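PDB 3HE1: major exported protein, which forms six-subunit rings and, as in other Hcp proteins, probably builds the inner tube of the type VI secretion system and is exported through it. Local coordinates for residues A[25-30]-A[61-66]; A[34-39]-A[100-105]; A[118-123]-A[133-138]. All blocks are in the same frame, centred on the assembly; numbering follows the deposited sequence.

Overall arrangement
From the N terminus, strand 27-33 supplies residues 25-30 of contact 1, and the chain then turns directly into 34-39 of contact 2. Strand 61-71 returns to 25-30 and closes contact 1 over 30 intervening residues; helix 100-109 reaches 34-39 later, so the loops of contacts 1 and 2 cross. Contact 3 follows in series, closing the short hairpin between strands 112-123 and 129-137. Contacts 1 and 3 adjoin, with centres about 8 Å apart, because strands 27-33 and 112-123 are neighbours in the antiparallel sheet. Contact 2, centred about 20 Å from contact 3, lies across the chain's centre from it and joins the helix to the chain around short strand 37-38 of the same sheet.

Contact 1. Residues A[25-30]-A[61-66]; sequences TPAYMS and VMVQGF
Met29 and Val61 form an antiparallel hydrogen-bonded pair in which Met29 N donates to Val61 O at 2.9 Å, lying in the carbonyl plane. The same oxygen takes a CA-H...O contact from Tyr28 CA at 3.2 Å, weakly supplementing the N-H bond. Val63 N donates to Ala27 O at 2.9 Å, but from 39° above the carbonyl plane. On the face carrying Ala27, Met29, Val61 and Val63, the selenomethionine Met29 is extended as far as SE and then bends (chi3 37°). The bend sets CE 3.5 Å from Val63 CG2 and 3.7 Å from Val61 CG2. Ala27 CB rests against Val63 CB at 3.9 Å. On the other face Tyr28 makes a non-hydrogen-bonded pair with selenomethionine Met62, the ring atom CE1 lying 3.8 Å from Met62 CG. The tyrosine ring is positioned in turn by a stack with His57 and an edge-to-face contact with Phe44. Ile118 touches both Met29 and Val63 from the next strand, and Met149 of a second subunit packs on Val63. In the antiparallel beta barrel of the Hcp fold, strand 27-33 thus runs between 61-71 and 112-123, the latter bonded through the backbones of Tyr28 and Gln119.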
loop_
_atom_site.group_PDB
_atom_site.type_symbol
_atom_site.label_atom_id
_atom_site.label_comp_id
_atom_site.label_asym_id
_atom_site.label_seq_id
_atom_site.Cartn_x
_atom_site.Cartn_y
_atom_site.Cartn_z
ATOM N N THR A 25 19.807 17.667 0.856
ATOM C CA THR A 25 20.784 16.595 0.885
ATOM C C THR A 25 20.701 15.812 -0.421
ATOM O O THR A 25 20.351 14.630 -0.404
ATOM C CB THR A 25 20.487 15.649 2.039
ATOM O OG1 THR A 25 19.163 15.120 1.883
ATOM C CG2 THR A 25 20.561 16.402 3.352
ATOM N N PRO A 26 21.003 16.473 -1.564
ATOM C CA PRO A 26 20.936 15.821 -2.872
ATOM C C PRO A 26 22.298 15.273 -3.235
ATOM O O PRO A 26 23.297 15.619 -2.607
ATOM C CB PRO A 26 20.634 16.987 -3.790
ATOM C CG PRO A 26 21.548 18.039 -3.240
ATOM C CD PRO A 26 21.519 17.848 -1.712
ATOM N N ALA A 27 22.324 14.401 -4.231
ATOM C CA ALA A 27 23.563 13.927 -4.808
ATOM C C ALA A 27 23.679 14.592 -6.175
ATOM O O ALA A 27 22.665 15.012 -6.763
ATOM C CB ALA A 27 23.536 12.415 -4.933
ATOM N N TYR A 28 24.906 14.737 -6.664
ATOM C CA TYR A 28 25.128 15.224 -8.025
ATOM C C TYR A 28 26.007 14.209 -8.694
ATOM O O TYR A 28 26.791 13.551 -8.025
ATOM C CB TYR A 28 25.765 16.617 -8.036
ATOM C CG TYR A 28 24.805 17.695 -7.586
ATOM C CD1 TYR A 28 23.892 18.248 -8.476
ATOM C CD2 TYR A 28 24.790 18.139 -6.264
ATOM C CE1 TYR A 28 22.996 19.221 -8.070
ATOM C CE2 TYR A 28 23.897 19.121 -5.846
ATOM C CZ TYR A 28 23.003 19.656 -6.756
ATOM O OH TYR A 28 22.109 20.630 -6.357
HETATM N N MSE A 29 25.869 14.052 -10.001
HETATM C CA MSE A 29 26.587 12.986 -10.689
HETATM C C MSE A 29 27.284 13.484 -11.951
HETATM O O MSE A 29 26.929 14.507 -12.518
HETATM C CB MSE A 29 25.630 11.828 -11.011
HETATM C CG MSE A 29 26.228 10.643 -11.794
HETATM SE SE MSE A 29 24.807 9.354 -12.147
HETATM C CE MSE A 29 23.407 10.682 -12.442
ATOM N N SER A 30 28.297 12.752 -12.379
ATOM C CA SER A 30 28.955 13.054 -13.627
ATOM C C SER A 30 29.061 11.763 -14.393
ATOM O O SER A 30 29.275 10.686 -13.815
ATOM C CB SER A 30 30.347 13.658 -13.396
ATOM O OG SER A 30 31.224 12.726 -12.783
ATOM N N VAL A 61 24.550 16.222 -12.964
ATOM C CA VAL A 61 23.119 16.030 -12.965
ATOM C C VAL A 61 22.633 15.864 -11.518
ATOM O O VAL A 61 23.315 15.272 -10.685
ATOM C CB VAL A 61 22.748 14.810 -13.842
ATOM C CG1 VAL A 61 24.005 14.042 -14.230
ATOM C CG2 VAL A 61 21.753 13.907 -13.136
HETATM N N MSE A 62 21.453 16.405 -11.240
HETATM C CA MSE A 62 20.827 16.376 -9.921
HETATM C C MSE A 62 20.154 15.031 -9.630
HETATM O O MSE A 62 19.065 14.750 -10.139
HETATM C CB MSE A 62 19.758 17.460 -9.892
HETATM C CG MSE A 62 19.456 18.040 -8.538
HETATM SE SE MSE A 62 17.756 18.939 -8.724
HETATM C CE MSE A 62 16.713 17.388 -9.324
ATOM N N VAL A 63 20.783 14.210 -8.797
ATOM C CA VAL A 63 20.241 12.892 -8.480
ATOM C C VAL A 63 19.222 12.952 -7.348
ATOM O O VAL A 63 19.553 13.317 -6.221
ATOM C CB VAL A 63 21.343 11.921 -8.082
ATOM C CG1 VAL A 63 20.728 10.660 -7.507
ATOM C CG2 VAL A 63 22.212 11.610 -9.279
ATOM N N GLN A 64 17.980 12.594 -7.658
ATOM C CA GLN A 64 16.896 12.632 -6.677
ATOM C C GLN A 64 16.492 11.224 -6.193
ATOM O O GLN A 64 15.520 11.072 -5.449
ATOM C CB GLN A 64 15.683 13.400 -7.233
ATOM C CG GLN A 64 15.899 14.913 -7.380
ATOM C CD GLN A 64 15.271 15.737 -6.255
ATOM O OE1 GLN A 64 14.126 15.503 -5.856
ATOM N NE2 GLN A 64 16.013 16.721 -5.755
ATOM N N GLY A 65 17.250 10.211 -6.607
ATOM C CA GLY A 65 17.029 8.846 -6.163
ATOM C C GLY A 65 18.325 8.060 -6.084
ATOM O O GLY A 65 19.332 8.457 -6.658
ATOM N N PHE A 66 18.310 6.960 -5.338
ATOM C CA PHE A 66 19.448 6.047 -5.307
ATOM C C PHE A 66 19.059 4.719 -4.654
ATOM O O PHE A 66 18.402 4.700 -3.618
ATOM C CB PHE A 66 20.664 6.674 -4.597
ATOM C CG PHE A 66 21.883 5.795 -4.620
ATOM C CD1 PHE A 66 22.784 5.862 -5.669
ATOM C CD2 PHE A 66 22.109 4.875 -3.612
ATOM C CE1 PHE A 66 23.899 5.039 -5.699
ATOM C CE2 PHE A 66 23.225 4.039 -3.637
ATOM C CZ PHE A 66 24.119 4.127 -4.679
#

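Contact 2. Residues A[34-39]-A[100-105]; sequences TKQGLI and SPLLLA
Just past strand 37-38, Ile39 comes nearest the helix at Leu102, CA to CA 6.8 Å, and a classic beta bulge at Gln36 and Gly37 lies before it. Gln36 reaches across to the helix, its CG anti to the carbonyl carbon (chi1 -58°) and the chain beyond extended. Its amide NE2 donates to the main-chain Leu102 O at 3.2 Å in a nearly straight bond, 170° at the hydrogen. The acceptor lies in the plane of the Gln36 amide, whereas NE2 stands 46° above the carbonyl plane of Leu102. Since NE2 also bonds Glu111 OE1, two acceptors fix the turn of the amide. OE1 of Gln36 lies against the leucine, 3.6 Å from Leu102 CB, and Ala105 CB borders NE2 at 3.8 Å. Deeper in, Ile39 and Leu102 run antiparallel alongside one another, with Ile39 CG2 at 3.9 Å from Leu102 CB. That methyl also meets Leu103 CD2 at 4.0 Å. Thr182 of a third subunit packs on Leu102, while Ile39 and Leu103 both lean on Ile31, and Leu103 continues to Ile142 and Ile145, docking the helix on strands 27-33 and 140-149 of the sheet, with the amide-to-carbonyl bond at the rim.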
loop_
_atom_site.group_PDB
_atom_site.type_symbol
_atom_site.label_atom_id
_atom_site.label_comp_id
_atom_site.label_asym_id
_atom_site.label_seq_id
_atom_site.Cartn_x
_atom_site.Cartn_y
_atom_site.Cartn_z
ATOM N N THR A 34 32.773 6.613 -23.142
ATOM C CA THR A 34 33.852 6.374 -24.092
ATOM C C THR A 34 33.595 7.066 -25.430
ATOM O O THR A 34 34.523 7.568 -26.077
ATOM C CB THR A 34 34.080 4.861 -24.328
ATOM O OG1 THR A 34 32.818 4.190 -24.431
ATOM C CG2 THR A 34 34.893 4.254 -23.188
ATOM N N LYS A 35 32.330 7.099 -25.836
ATOM C CA LYS A 35 31.958 7.692 -27.115
ATOM C C LYS A 35 31.563 9.159 -26.995
ATOM O O LYS A 35 31.955 9.976 -27.824
ATOM C CB LYS A 35 30.830 6.896 -27.770
ATOM C CG LYS A 35 31.238 5.493 -28.189
ATOM C CD LYS A 35 31.257 4.522 -27.007
ATOM C CE LYS A 35 31.820 3.174 -27.415
ATOM N NZ LYS A 35 31.260 2.074 -26.610
ATOM N N GLN A 36 30.805 9.484 -25.952
ATOM C CA GLN A 36 30.201 10.804 -25.822
ATOM C C GLN A 36 30.970 11.824 -24.979
ATOM O O GLN A 36 30.600 12.999 -24.938
ATOM C CB GLN A 36 28.792 10.669 -25.258
ATOM C CG GLN A 36 27.871 9.795 -26.086
ATOM C CD GLN A 36 26.406 10.000 -25.733
ATOM O OE1 GLN A 36 25.881 11.116 -25.835
ATOM N NE2 GLN A 36 25.734 8.924 -25.325
ATOM N N GLY A 37 32.028 11.395 -24.304
ATOM C CA GLY A 37 32.759 12.302 -23.434
ATOM C C GLY A 37 31.988 12.541 -22.143
ATOM O O GLY A 37 31.397 11.608 -21.598
ATOM N N LEU A 38 31.998 13.779 -21.653
ATOM C CA LEU A 38 31.281 14.138 -20.431
ATOM C C LEU A 38 29.811 14.333 -20.764
ATOM O O LEU A 38 29.429 15.316 -21.407
ATOM C CB LEU A 38 31.879 15.399 -19.775
ATOM C CG LEU A 38 31.355 15.779 -18.377
ATOM C CD1 LEU A 38 31.471 14.628 -17.384
ATOM C CD2 LEU A 38 32.047 17.017 -17.829
ATOM N N ILE A 39 28.990 13.382 -20.336
ATOM C CA ILE A 39 27.592 13.347 -20.744
ATOM C C ILE A 39 26.774 14.317 -19.909
ATOM O O ILE A 39 25.707 14.756 -20.316
ATOM C CB ILE A 39 27.034 11.909 -20.691
ATOM C CG1 ILE A 39 27.554 11.114 -21.899
ATOM C CG2 ILE A 39 25.500 11.903 -20.637
ATOM C CD1 ILE A 39 27.516 9.595 -21.726
ATOM N N SER A 100 19.531 13.557 -20.647
ATOM C CA SER A 100 18.563 12.478 -20.788
ATOM C C SER A 100 18.538 11.845 -22.171
ATOM O O SER A 100 18.536 10.620 -22.281
ATOM C CB SER A 100 17.160 12.970 -20.427
ATOM O OG SER A 100 17.101 13.392 -19.086
ATOM N N PRO A 101 18.493 12.673 -23.232
ATOM C CA PRO A 101 18.484 12.088 -24.577
ATOM C C PRO A 101 19.815 11.416 -24.837
ATOM O O PRO A 101 19.896 10.460 -25.610
ATOM C CB PRO A 101 18.307 13.304 -25.493
ATOM C CG PRO A 101 17.751 14.389 -24.600
ATOM C CD PRO A 101 18.398 14.142 -23.276
ATOM N N LEU A 102 20.853 11.904 -24.165
ATOM C CA LEU A 102 22.180 11.325 -24.301
ATOM C C LEU A 102 22.241 9.964 -23.634
ATOM O O LEU A 102 22.726 9.003 -24.235
ATOM C CB LEU A 102 23.245 12.282 -23.740
ATOM C CG LEU A 102 23.249 13.686 -24.388
ATOM C CD1 LEU A 102 24.361 14.599 -23.848
ATOM C CD2 LEU A 102 23.327 13.605 -25.916
ATOM N N LEU A 103 21.721 9.879 -22.409
ATOM C CA LEU A 103 21.738 8.638 -21.627
ATOM C C LEU A 103 21.050 7.507 -22.347
ATOM O O LEU A 103 21.498 6.361 -22.278
ATOM C CB LEU A 103 21.093 8.847 -20.272
ATOM C CG LEU A 103 21.905 9.850 -19.466
ATOM C CD1 LEU A 103 21.092 10.408 -18.321
ATOM C CD2 LEU A 103 23.143 9.154 -18.970
ATOM N N LEU A 104 19.956 7.832 -23.030
ATOM C CA LEU A 104 19.257 6.851 -23.847
ATOM C C LEU A 104 20.171 6.415 -24.978
ATOM O O LEU A 104 20.333 5.222 -25.232
ATOM C CB LEU A 104 17.948 7.418 -24.393
ATOM C CG LEU A 104 16.933 7.646 -23.270
ATOM C CD1 LEU A 104 16.022 8.836 -23.545
ATOM C CD2 LEU A 104 16.137 6.377 -22.994
ATOM N N ALA A 105 20.790 7.377 -25.648
ATOM C CA ALA A 105 21.725 7.017 -26.697
ATOM C C ALA A 105 22.693 6.012 -26.094
ATOM O O ALA A 105 22.901 4.934 -26.644
ATOM C CB ALA A 105 22.459 8.238 -27.221
#

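Contact 3. Residues A[118-123]-A[133-138]; sequences IQWYRT and YTTVLE
Trp120 lies beside Tyr133 in an antiparallel hydrogen-bonded pair, their side chains leaving the sheet together, and its backbone N donates to Tyr133 O at 2.8 Å. Followed outward, the side chain first meets its partner through CB, 3.6 Å from Tyr133 CB. With CG anti to the carbonyl carbon (chi1 -52°), the ring turns along the hairpin toward Thr135. CG passes Tyr133 O, and CD1 comes within 3.1 Å of this oxygen, which sits at the edge of the indole and in its plane. Over one face stands the edge of Tyr133, its CD2 atom 3.4 Å from Trp120 CD1; the five-membered ring and the phenol make a T-shaped pair, with centroids 5.0 Å apart and planes at 76°. Next, NE1 donates to Thr135 OG1 at 2.7 Å, bent to 144° at the hydrogen. This bond meets the polar atom of a buried indole and, with the tyrosine edge, helps fix its rotation. CE2 and CZ2 skirt the same hydroxyl. Ile118 CG2 covers the opposite face of the indole, 3.6 Å above the plane, and at the far rim CH2 meets the ring of Phe66. Alongside, Thr135 N bonds Ile118 O at 2.8 Å. The side chains of Gln119 and Thr134 leave from the other face of the sheet, where Thr134 OG1 bonds Glu178. Phe96 of a second subunit meets both the Trp120 and Tyr133 rings, and His162 of that subunit makes an edge-to-face pair with Trp120, so the aromatic cluster reaches across the subunit boundary. The hairpin is flanked by strand 27-33, through Gln119 and Tyr28, and by strand 172-177, through Thr134 and Thr176.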
loop_
_atom_site.group_PDB
_atom_site.type_symbol
_atom_site.label_atom_id
_atom_site.label_comp_id
_atom_site.label_asym_id
_atom_site.label_seq_id
_atom_site.Cartn_x
_atom_site.Cartn_y
_atom_site.Cartn_z
ATOM N N ILE A 118 29.081 9.539 -8.348
ATOM C CA ILE A 118 27.986 10.082 -7.551
ATOM C C ILE A 118 28.520 10.765 -6.291
ATOM O O ILE A 118 29.151 10.143 -5.445
ATOM C CB ILE A 118 27.016 8.965 -7.094
ATOM C CG1 ILE A 118 26.338 8.300 -8.283
ATOM C CG2 ILE A 118 25.944 9.525 -6.187
ATOM C CD1 ILE A 118 25.258 9.154 -8.891
ATOM N N GLN A 119 28.238 12.048 -6.164
ATOM C CA GLN A 119 28.748 12.816 -5.059
ATOM C C GLN A 119 27.641 13.163 -4.087
ATOM O O GLN A 119 26.654 13.794 -4.458
ATOM C CB GLN A 119 29.389 14.097 -5.573
ATOM C CG GLN A 119 30.665 13.860 -6.332
ATOM C CD GLN A 119 31.494 15.126 -6.441
ATOM O OE1 GLN A 119 31.035 16.225 -6.090
ATOM N NE2 GLN A 119 32.726 14.980 -6.927
ATOM N N TRP A 120 27.833 12.779 -2.829
ATOM C CA TRP A 120 26.799 12.930 -1.823
ATOM C C TRP A 120 26.959 14.217 -1.000
ATOM O O TRP A 120 28.070 14.580 -0.600
ATOM C CB TRP A 120 26.771 11.691 -0.925
ATOM C CG TRP A 120 26.684 10.375 -1.677
ATOM C CD1 TRP A 120 27.700 9.729 -2.332
ATOM C CD2 TRP A 120 25.526 9.554 -1.830
ATOM N NE1 TRP A 120 27.242 8.559 -2.886
ATOM C CE2 TRP A 120 25.911 8.422 -2.585
ATOM C CE3 TRP A 120 24.197 9.661 -1.399
ATOM C CZ2 TRP A 120 25.021 7.408 -2.921
ATOM C CZ3 TRP A 120 23.306 8.651 -1.735
ATOM C CH2 TRP A 120 23.722 7.541 -2.492
ATOM N N TYR A 121 25.840 14.900 -0.757
ATOM C CA TYR A 121 25.848 16.166 -0.014
ATOM C C TYR A 121 24.938 16.161 1.223
ATOM O O TYR A 121 23.906 15.480 1.263
ATOM C CB TYR A 121 25.494 17.335 -0.934
ATOM C CG TYR A 121 26.589 17.672 -1.920
ATOM C CD1 TYR A 121 27.497 18.691 -1.653
ATOM C CD2 TYR A 121 26.723 16.962 -3.113
ATOM C CE1 TYR A 121 28.508 19.001 -2.551
ATOM C CE2 TYR A 121 27.735 17.263 -4.017
ATOM C CZ TYR A 121 28.619 18.283 -3.729
ATOM O OH TYR A 121 29.619 18.582 -4.616
ATOM N N ARG A 122 25.337 16.934 2.230
ATOM C CA ARG A 122 24.629 16.992 3.502
ATOM C C ARG A 122 24.838 18.363 4.134
ATOM O O ARG A 122 25.729 19.120 3.733
ATOM C CB ARG A 122 25.176 15.930 4.463
ATOM C CG ARG A 122 26.355 16.444 5.282
ATOM C CD ARG A 122 27.088 15.346 6.012
ATOM N NE ARG A 122 28.264 15.859 6.712
ATOM C CZ ARG A 122 29.137 15.097 7.368
ATOM N NH1 ARG A 122 28.966 13.781 7.417
ATOM N NH2 ARG A 122 30.174 15.650 7.982
ATOM N N THR A 123 24.022 18.675 5.133
ATOM C CA THR A 123 24.247 19.857 5.947
ATOM C C THR A 123 25.277 19.535 7.027
ATOM O O THR A 123 25.064 18.651 7.859
ATOM C CB THR A 123 22.952 20.338 6.611
ATOM O OG1 THR A 123 21.924 20.471 5.619
ATOM C CG2 THR A 123 23.178 21.676 7.306
ATOM N N TYR A 133 30.501 12.279 0.962
ATOM C CA TYR A 133 30.572 10.875 0.531
ATOM C C TYR A 133 30.674 10.804 -0.997
ATOM O O TYR A 133 30.084 11.638 -1.693
ATOM C CB TYR A 133 29.319 10.131 0.993
ATOM C CG TYR A 133 29.443 8.626 1.112
ATOM C CD1 TYR A 133 30.081 8.049 2.198
ATOM C CD2 TYR A 133 28.872 7.782 0.166
ATOM C CE1 TYR A 133 30.182 6.667 2.316
ATOM C CE2 TYR A 133 28.963 6.409 0.279
ATOM C CZ TYR A 133 29.620 5.858 1.353
ATOM O OH TYR A 133 29.719 4.495 1.474
ATOM N N THR A 134 31.418 9.823 -1.519
ATOM C CA THR A 134 31.443 9.558 -2.964
ATOM C C THR A 134 31.233 8.091 -3.313
ATOM O O THR A 134 31.751 7.194 -2.656
ATOM C CB THR A 134 32.730 10.036 -3.621
ATOM O OG1 THR A 134 32.890 11.438 -3.368
ATOM C CG2 THR A 134 32.691 9.805 -5.132
ATOM N N THR A 135 30.417 7.872 -4.332
ATOM C CA THR A 135 30.237 6.563 -4.934
ATOM C C THR A 135 30.698 6.701 -6.376
ATOM O O THR A 135 30.350 7.665 -7.051
ATOM C CB THR A 135 28.761 6.147 -4.944
ATOM O OG1 THR A 135 28.257 6.123 -3.603
ATOM C CG2 THR A 135 28.601 4.771 -5.597
ATOM N N VAL A 136 31.484 5.753 -6.856
ATOM C CA VAL A 136 32.045 5.890 -8.186
ATOM C C VAL A 136 32.057 4.582 -8.954
ATOM O O VAL A 136 32.579 3.573 -8.464
ATOM C CB VAL A 136 33.472 6.417 -8.101
ATOM C CG1 VAL A 136 34.162 6.265 -9.435
ATOM C CG2 VAL A 136 33.460 7.875 -7.676
ATOM N N LEU A 137 31.492 4.603 -10.158
ATOM C CA LEU A 137 31.579 3.449 -11.047
ATOM C C LEU A 137 32.694 3.614 -12.064
ATOM O O LEU A 137 32.911 4.702 -12.589
ATOM C CB LEU A 137 30.268 3.200 -11.776
ATOM C CG LEU A 137 29.021 3.271 -10.895
ATOM C CD1 LEU A 137 27.797 2.784 -11.676
ATOM C CD2 LEU A 137 29.220 2.466 -9.613
ATOM N N GLU A 138 33.408 2.517 -12.308
ATOM C CA GLU A 138 34.379 2.417 -13.389
ATOM C C GLU A 138 33.823 1.445 -14.432
ATOM O O GLU A 138 33.250 0.411 -14.080
ATOM C CB GLU A 138 35.753 1.939 -12.865
ATOM C CG GLU A 138 36.238 2.720 -11.640
ATOM C CD GLU A 138 37.747 2.705 -11.435
ATOM O OE1 GLU A 138 38.484 2.212 -12.318
ATOM O OE2 GLU A 138 38.194 3.208 -10.378
#